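Local coordinates for protein MucR Phosphodiesterase (Pseudomonas aeruginosa, PDB 5M1T) that is a phosphodiesterase of the EAL-domain family, with a pocket that holds C2E beside magnesium ions, at residues A40-K53 against G63-L77. Numbering follows the deposited sequence.
Sequences ALERRQLVLHYQPK and GVEALLRWEHPQHGL. With MG (magnesium ion), chain D; C2E (9,9'-[(2R,3R,3aS,5S,7aR,9R,10R,10aS,12S,14aR)-3,5,10,12-tetrahydroxy-5,12-dioxidooctahydro-2H,7H-difuro[3,2-d:3',2'-j][1,3,7,9,2,8]tetraoxadiphosphacyclododecine-2,9-diyl]bis(2-amino-1,9-dihydro-6H-purin-6-one)), chain C.
Gln45 and His49 meet Trp70 and Arg69 across the antiparallel beta hairpin that opens the EAL domain's TIM-like barrel, strands 46-55 and 61-72. Gln45, just ahead of the first strand, loses most surface here. Its extended side chain sets OE1 at the edge of the Trp70 indole, 3.0 Å from NE1 and in the ring plane, and the N-H points almost straight at it (176°). Glutamine suits the place because its carbonyl satisfies the buried indole N-H, while NE2 packs against CD of Pro73. Gln45 is tied by its main chain too, its O accepting a bond from Glu71 N. Ala40 CB packs against the indole at NE1 and CE2, with His72 CD2 over a face of the ring toward its rim.

His49 is the second centre. CG of Arg69 sits over the middle of one face of the His49 imidazole, 3.8 Å from the centroid, a CH-pi contact; Leu77 CD2 reaches CE1. The main chains of His49 and Leu67 exchange two hydrogen bonds. Arginine serves two purposes: its aliphatic part meets the ring, then a bend at chi2 (-85°) turns the guanidinium to C2E, where NH1 and NH2 both grip O21 at the group's edge. NH1 also donates to Leu68 O, helping to fix its rotation.

Further along this pocket-side face, Gln51 and Glu65 form a hydrogen-bonded backbone pair, and Gln263 NE2 bonds to both Gln51 OE1 and Glu65 OE1. On the other face Leu48, Tyr50, Val64, Ala66 and Leu68 form an apolar layer, of which Tyr50, Val64 and Leu68 pack on helix 93-113. Glu65 is extended, CG anti to the backbone N, and Asn124, Glu156 and Asp186 share its magnesium ion, which Glu65 OE2 binds at 2.2 Å.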
loop_
_atom_site.group_PDB
_atom_site.type_symbol
_atom_site.label_atom_id
_atom_site.label_comp_id
_atom_site.label_asym_id
_atom_site.label_seq_id
_atom_site.Cartn_x
_atom_site.Cartn_y
_atom_site.Cartn_z
ATOM N N ALA A 40 21.213 10.574 5.558
ATOM C CA ALA A 40 20.669 11.807 6.155
ATOM C C ALA A 40 20.133 11.622 7.581
ATOM O O ALA A 40 20.356 12.481 8.432
ATOM C CB ALA A 40 19.603 12.455 5.251
ATOM N N LEU A 41 19.439 10.515 7.840
ATOM C CA LEU A 41 19.021 10.186 9.217
ATOM C C LEU A 41 20.216 9.905 10.144
ATOM O O LEU A 41 20.247 10.388 11.260
ATOM C CB LEU A 41 18.095 8.971 9.234
ATOM C CG LEU A 41 16.701 9.167 8.675
ATOM C CD1 LEU A 41 16.040 7.812 8.500
ATOM C CD2 LEU A 41 15.913 10.065 9.619
ATOM N N GLU A 42 21.191 9.122 9.680
ATOM C CA GLU A 42 22.420 8.871 10.466
ATOM C C GLU A 42 23.119 10.173 10.826
ATOM O O GLU A 42 23.673 10.299 11.898
ATOM C CB GLU A 42 23.399 7.945 9.717
ATOM C CG GLU A 42 24.788 7.824 10.352
ATOM C CD GLU A 42 24.807 7.180 11.750
ATOM O OE1 GLU A 42 25.546 7.686 12.627
ATOM O OE2 GLU A 42 24.081 6.190 11.976
ATOM N N ARG A 43 23.057 11.156 9.934
ATOM C CA ARG A 43 23.743 12.417 10.155
ATOM C C ARG A 43 22.869 13.472 10.846
ATOM O O ARG A 43 23.326 14.586 11.025
ATOM C CB ARG A 43 24.254 12.977 8.812
ATOM C CG ARG A 43 25.107 12.027 7.971
ATOM C CD ARG A 43 26.592 12.095 8.280
ATOM N NE ARG A 43 27.194 10.749 8.197
ATOM C CZ ARG A 43 27.490 9.956 9.249
ATOM N NH1 ARG A 43 27.278 10.339 10.509
ATOM N NH2 ARG A 43 28.000 8.752 9.047
ATOM N N ARG A 44 21.640 13.126 11.222
ATOM C CA ARG A 44 20.642 14.046 11.837
ATOM C C ARG A 44 20.417 15.301 11.012
ATOM O O ARG A 44 20.237 16.396 11.524
ATOM C CB ARG A 44 20.983 14.459 13.271
ATOM C CG ARG A 44 21.479 13.356 14.187
ATOM C CD ARG A 44 20.497 12.221 14.402
ATOM N NE ARG A 44 20.732 11.659 15.733
ATOM C CZ ARG A 44 19.916 10.815 16.370
ATOM N NH1 ARG A 44 18.780 10.383 15.803
ATOM N NH2 ARG A 44 20.256 10.388 17.584
ATOM N N GLN A 45 20.434 15.140 9.704
ATOM C CA GLN A 45 20.275 16.264 8.837
ATOM C C GLN A 45 18.797 16.527 8.532
ATOM O O GLN A 45 18.467 17.600 8.015
ATOM C CB GLN A 45 21.092 16.018 7.576
ATOM C CG GLN A 45 22.597 16.015 7.840
ATOM C CD GLN A 45 23.367 15.632 6.603
ATOM O OE1 GLN A 45 22.779 15.167 5.632
ATOM N NE2 GLN A 45 24.666 15.813 6.629
ATOM N N LEU A 46 17.922 15.562 8.856
ATOM C CA LEU A 46 16.484 15.710 8.612
ATOM C C LEU A 46 15.758 16.303 9.803
ATOM O O LEU A 46 15.904 15.838 10.934
ATOM C CB LEU A 46 15.829 14.390 8.175
ATOM C CG LEU A 46 16.283 13.785 6.851
ATOM C CD1 LEU A 46 15.401 12.601 6.435
ATOM C CD2 LEU A 46 16.329 14.825 5.747
ATOM N N VAL A 47 14.956 17.341 9.535
ATOM C CA VAL A 47 14.215 18.053 10.576
ATOM C C VAL A 47 12.776 18.305 10.151
ATOM O O VAL A 47 12.491 18.405 8.957
ATOM C CB VAL A 47 14.885 19.407 10.895
ATOM C CG1 VAL A 47 16.290 19.188 11.396
ATOM C CG2 VAL A 47 14.917 20.318 9.672
ATOM N N LEU A 48 11.865 18.433 11.108
ATOM C CA LEU A 48 10.497 18.837 10.792
ATOM C C LEU A 48 10.275 20.310 11.012
ATOM O O LEU A 48 10.644 20.866 12.053
ATOM C CB LEU A 48 9.476 18.080 11.619
ATOM C CG LEU A 48 9.239 16.642 11.256
ATOM C CD1 LEU A 48 8.087 16.098 12.098
ATOM C CD2 LEU A 48 8.901 16.522 9.784
ATOM N N HIS A 49 9.653 20.939 10.017
ATOM C CA HIS A 49 9.065 22.252 10.216
ATOM C C HIS A 49 7.552 22.066 10.279
ATOM O O HIS A 49 7.008 21.065 9.809
ATOM C CB HIS A 49 9.487 23.189 9.105
ATOM C CG HIS A 49 10.914 23.629 9.221
ATOM N ND1 HIS A 49 11.419 24.730 8.561
ATOM C CD2 HIS A 49 11.942 23.121 9.940
ATOM C CE1 HIS A 49 12.703 24.860 8.839
ATOM N NE2 HIS A 49 13.043 23.901 9.682
ATOM N N TYR A 50 6.884 23.015 10.907
ATOM C CA TYR A 50 5.485 22.915 11.187
ATOM C C TYR A 50 4.841 24.181 10.682
ATOM O O TYR A 50 5.335 25.278 10.958
ATOM C CB TYR A 50 5.262 22.753 12.696
ATOM C CG TYR A 50 5.956 21.528 13.256
ATOM C CD1 TYR A 50 5.369 20.295 13.189
ATOM C CD2 TYR A 50 7.201 21.617 13.822
ATOM C CE1 TYR A 50 6.009 19.157 13.661
ATOM C CE2 TYR A 50 7.858 20.487 14.300
ATOM C CZ TYR A 50 7.264 19.260 14.217
ATOM O OH TYR A 50 7.915 18.155 14.721
ATOM N N GLN A 51 3.769 24.042 9.901
ATOM C CA GLN A 51 3.005 25.204 9.454
ATOM C C GLN A 51 1.617 25.286 10.118
ATOM O O GLN A 51 0.839 24.340 10.073
ATOM C CB GLN A 51 2.857 25.221 7.950
ATOM C CG GLN A 51 2.432 26.613 7.498
ATOM C CD GLN A 51 2.143 26.705 6.032
ATOM O OE1 GLN A 51 1.867 25.694 5.380
ATOM N NE2 GLN A 51 2.228 27.929 5.497
ATOM N N PRO A 52 1.319 26.417 10.760
ATOM C CA PRO A 52 0.025 26.625 11.413
ATOM C C PRO A 52 -1.154 26.472 10.490
ATOM O O PRO A 52 -1.079 26.938 9.334
ATOM C CB PRO A 52 0.081 28.085 11.859
ATOM C CG PRO A 52 1.514 28.478 11.877
ATOM C CD PRO A 52 2.224 27.574 10.914
ATOM N N LYS A 53 -2.210 25.805 10.949
ATOM C CA LYS A 53 -3.498 25.854 10.250
ATOM C C LYS A 53 -4.363 26.665 11.206
ATOM O O LYS A 53 -4.343 26.428 12.414
ATOM C CB LYS A 53 -4.148 24.484 10.015
ATOM C CG LYS A 53 -3.250 23.440 9.345
ATOM C CD LYS A 53 -3.746 22.001 9.569
ATOM C CE LYS A 53 -5.250 21.880 9.339
ATOM N NZ LYS A 53 -5.713 20.536 9.790
ATOM N N GLY A 63 -3.969 23.703 14.796
ATOM C CA GLY A 63 -2.958 22.666 14.609
ATOM C C GLY A 63 -1.835 23.068 13.676
ATOM O O GLY A 63 -1.692 24.248 13.336
ATOM N N VAL A 64 -1.051 22.077 13.251
ATOM C CA VAL A 64 -0.016 22.305 12.280
ATOM C C VAL A 64 0.059 21.179 11.253
ATOM O O VAL A 64 -0.402 20.073 11.511
ATOM C CB VAL A 64 1.381 22.450 12.941
ATOM C CG1 VAL A 64 1.406 23.664 13.851
ATOM C CG2 VAL A 64 1.777 21.209 13.717
ATOM N N GLU A 65 0.650 21.470 10.098
ATOM C CA GLU A 65 1.096 20.426 9.196
ATOM C C GLU A 65 2.607 20.227 9.373
ATOM O O GLU A 65 3.361 21.186 9.313
ATOM C CB GLU A 65 0.776 20.785 7.732
ATOM C CG GLU A 65 1.174 19.695 6.765
ATOM C CD GLU A 65 0.774 19.969 5.301
ATOM O OE1 GLU A 65 0.207 21.049 5.008
ATOM O OE2 GLU A 65 1.026 19.086 4.454
ATOM N N ALA A 66 3.032 18.992 9.572
ATOM C CA ALA A 66 4.436 18.665 9.607
ATOM C C ALA A 66 4.990 18.601 8.198
ATOM O O ALA A 66 4.401 17.946 7.331
ATOM C CB ALA A 66 4.659 17.306 10.310
ATOM N N LEU A 67 6.117 19.271 7.988
ATOM C CA LEU A 67 6.749 19.400 6.689
ATOM C C LEU A 67 8.278 19.130 6.787
ATOM O O LEU A 67 9.018 19.787 7.527
ATOM C CB LEU A 67 6.494 20.809 6.123
ATOM C CG LEU A 67 5.049 21.138 5.733
ATOM C CD1 LEU A 67 4.845 22.637 5.426
ATOM C CD2 LEU A 67 4.615 20.278 4.541
ATOM N N LEU A 68 8.739 18.154 6.020
ATOM C CA LEU A 68 10.093 17.690 6.125
ATOM C C LEU A 68 11.043 18.675 5.456
ATOM O O LEU A 68 10.735 19.234 4.392
ATOM C CB LEU A 68 10.207 16.310 5.485
ATOM C CG LEU A 68 11.539 15.538 5.603
ATOM C CD1 LEU A 68 11.830 15.200 7.043
ATOM C CD2 LEU A 68 11.497 14.274 4.742
ATOM N N ARG A 69 12.187 18.904 6.097
ATOM C CA ARG A 69 13.266 19.690 5.518
ATOM C C ARG A 69 14.599 18.925 5.661
ATOM O O ARG A 69 14.761 18.068 6.548
ATOM C CB ARG A 69 13.355 21.020 6.215
ATOM C CG ARG A 69 12.079 21.858 6.114
ATOM C CD ARG A 69 12.067 22.664 4.822
ATOM N NE ARG A 69 10.822 23.418 4.616
ATOM C CZ ARG A 69 9.660 22.917 4.184
ATOM N NH1 ARG A 69 9.513 21.633 3.938
ATOM N NH2 ARG A 69 8.622 23.713 4.013
ATOM N N TRP A 70 15.548 19.221 4.790
ATOM C CA TRP A 70 16.855 18.580 4.886
ATOM C C TRP A 70 17.925 19.672 5.017
ATOM O O TRP A 70 18.166 20.437 4.083
ATOM C CB TRP A 70 17.045 17.663 3.669
ATOM C CG TRP A 70 18.343 16.902 3.579
ATOM C CD1 TRP A 70 19.305 16.785 4.525
ATOM C CD2 TRP A 70 18.777 16.122 2.462
ATOM N NE1 TRP A 70 20.325 15.983 4.065
ATOM C CE2 TRP A 70 20.017 15.560 2.799
ATOM C CE3 TRP A 70 18.223 15.840 1.209
ATOM C CZ2 TRP A 70 20.735 14.730 1.918
ATOM C CZ3 TRP A 70 18.929 14.999 0.336
ATOM C CH2 TRP A 70 20.174 14.463 0.698
ATOM N N GLU A 71 18.507 19.783 6.200
ATOM C CA GLU A 71 19.629 20.685 6.420
ATOM C C GLU A 71 20.882 20.043 5.872
ATOM O O GLU A 71 21.535 19.252 6.537
ATOM C CB GLU A 71 19.858 20.969 7.902
ATOM C CG GLU A 71 18.680 21.589 8.608
ATOM C CD GLU A 71 18.916 21.723 10.104
ATOM O OE1 GLU A 71 19.700 20.904 10.683
ATOM O OE2 GLU A 71 18.324 22.656 10.683
ATOM N N HIS A 72 21.223 20.427 4.655
ATOM C CA HIS A 72 22.388 19.870 3.997
ATOM C C HIS A 72 23.668 20.702 4.247
ATOM O O HIS A 72 23.685 21.917 4.050
ATOM C CB HIS A 72 22.116 19.701 2.502
ATOM C CG HIS A 72 23.060 18.759 1.842
ATOM N ND1 HIS A 72 24.324 19.135 1.439
ATOM C CD2 HIS A 72 22.954 17.439 1.569
ATOM C CE1 HIS A 72 24.945 18.096 0.914
ATOM N NE2 HIS A 72 24.138 17.054 0.983
ATOM N N PRO A 73 24.753 20.035 4.680
ATOM C CA PRO A 73 25.960 20.795 5.012
ATOM C C PRO A 73 26.534 21.615 3.825
ATOM O O PRO A 73 27.030 22.713 4.038
ATOM C CB PRO A 73 26.947 19.719 5.504
ATOM C CG PRO A 73 26.461 18.426 4.931
ATOM C CD PRO A 73 24.962 18.576 4.759
ATOM N N GLN A 74 26.474 21.098 2.598
ATOM C CA GLN A 74 26.829 21.899 1.415
ATOM C C GLN A 74 25.682 22.780 0.850
ATOM O O GLN A 74 25.871 23.983 0.690
ATOM C CB GLN A 74 27.391 21.003 0.289
ATOM C CG GLN A 74 28.784 20.403 0.551
ATOM C CD GLN A 74 28.729 18.984 1.131
ATOM O OE1 GLN A 74 28.454 17.997 0.410
ATOM N NE2 GLN A 74 29.000 18.873 2.434
ATOM N N HIS A 75 24.523 22.195 0.525
ATOM C CA HIS A 75 23.467 22.913 -0.182
ATOM C C HIS A 75 22.546 23.750 0.710
ATOM O O HIS A 75 21.815 24.603 0.221
ATOM C CB HIS A 75 22.633 21.950 -1.011
ATOM C CG HIS A 75 23.449 21.045 -1.876
ATOM N ND1 HIS A 75 23.661 19.714 -1.574
ATOM C CD2 HIS A 75 24.120 21.278 -3.029
ATOM C CE1 HIS A 75 24.431 19.168 -2.498
ATOM N NE2 HIS A 75 24.720 20.095 -3.394
ATOM N N GLY A 76 22.594 23.536 2.018
ATOM C CA GLY A 76 21.702 24.257 2.924
ATOM C C GLY A 76 20.347 23.571 3.007
ATOM O O GLY A 76 20.215 22.397 2.691
ATOM N N LEU A 77 19.337 24.312 3.415
ATOM C CA LEU A 77 18.023 23.763 3.705
ATOM C C LEU A 77 17.263 23.346 2.453
ATOM O O LEU A 77 16.746 24.170 1.725
ATOM C CB LEU A 77 17.223 24.787 4.491
ATOM C CG LEU A 77 16.049 24.165 5.229
ATOM C CD1 LEU A 77 16.521 23.414 6.457
ATOM C CD2 LEU A 77 15.059 25.248 5.625
HETATM MG MG MG D . -0.101 18.053 2.877
HETATM P P1 C2E C . 1.861 19.647 0.619
HETATM O O2P C2E C . 1.323 18.489 1.413
HETATM O O1P C2E C . 0.871 20.299 -0.325
HETATM O "O5'" C2E C . 2.407 20.720 1.665
HETATM C "C5'" C2E C . 2.159 22.097 1.488
HETATM C "C4'" C2E C . 3.285 22.760 0.726
HETATM O "O4'" C2E C . 2.883 24.107 0.411
HETATM C "C3'" C2E C . 4.556 22.877 1.550
HETATM O "O3'" C2E C . 5.678 22.802 0.671
HETATM C "C2'" C2E C . 4.486 24.269 2.137
HETATM O "O2'" C2E C . 5.768 24.814 2.454
HETATM C "C1'" C2E C . 3.846 25.004 0.967
HETATM N N9 C2E C . 3.169 26.245 1.341
HETATM C C8 C2E C . 2.390 26.452 2.415
HETATM N N7 C2E C . 1.932 27.723 2.419
HETATM C C5 C2E C . 2.413 28.330 1.325
HETATM C C6 C2E C . 2.311 29.667 0.729
HETATM O O6 C2E C . 1.615 30.547 1.283
HETATM N N1 C2E C . 2.976 29.884 -0.416
HETATM C C2 C2E C . 3.725 28.929 -1.015
HETATM N N2 C2E C . 4.379 29.209 -2.166
HETATM N N3 C2E C . 3.850 27.682 -0.526
HETATM C C4 C2E C . 3.232 27.348 0.622
HETATM P P11 C2E C . 6.932 21.859 1.024
HETATM O O21 C2E C . 7.236 21.997 2.508
HETATM O O11 C2E C . 8.103 22.298 0.211
HETATM O O5A C2E C . 6.490 20.356 0.707
HETATM C C5A C2E C . 6.108 20.023 -0.630
HETATM C C4A C2E C . 5.432 18.669 -0.644
HETATM O O4A C2E C . 6.296 17.669 -0.114
HETATM C C3A C2E C . 4.228 18.605 0.258
HETATM O O3A C2E C . 3.073 19.173 -0.333
HETATM C C2A C2E C . 4.084 17.126 0.509
HETATM O O2A C2E C . 3.449 16.472 -0.580
HETATM C C1A C2E C . 5.520 16.665 0.549
HETATM N N91 C2E C . 5.963 16.476 1.961
HETATM C C81 C2E C . 6.439 17.393 2.829
HETATM N N71 C2E C . 6.765 16.809 4.014
HETATM C C51 C2E C . 6.488 15.500 3.889
HETATM C C61 C2E C . 6.577 14.304 4.745
HETATM O O61 C2E C . 6.995 14.398 5.919
HETATM N N11 C2E C . 6.185 13.128 4.225
HETATM C C21 C2E C . 5.714 13.026 2.963
HETATM N N21 C2E C . 5.335 11.823 2.495
HETATM N N31 C2E C . 5.600 14.074 2.119
HETATM C C41 C2E C . 5.960 15.299 2.543
HETATM O O HOH W 1 -0.675 20.136 2.733
#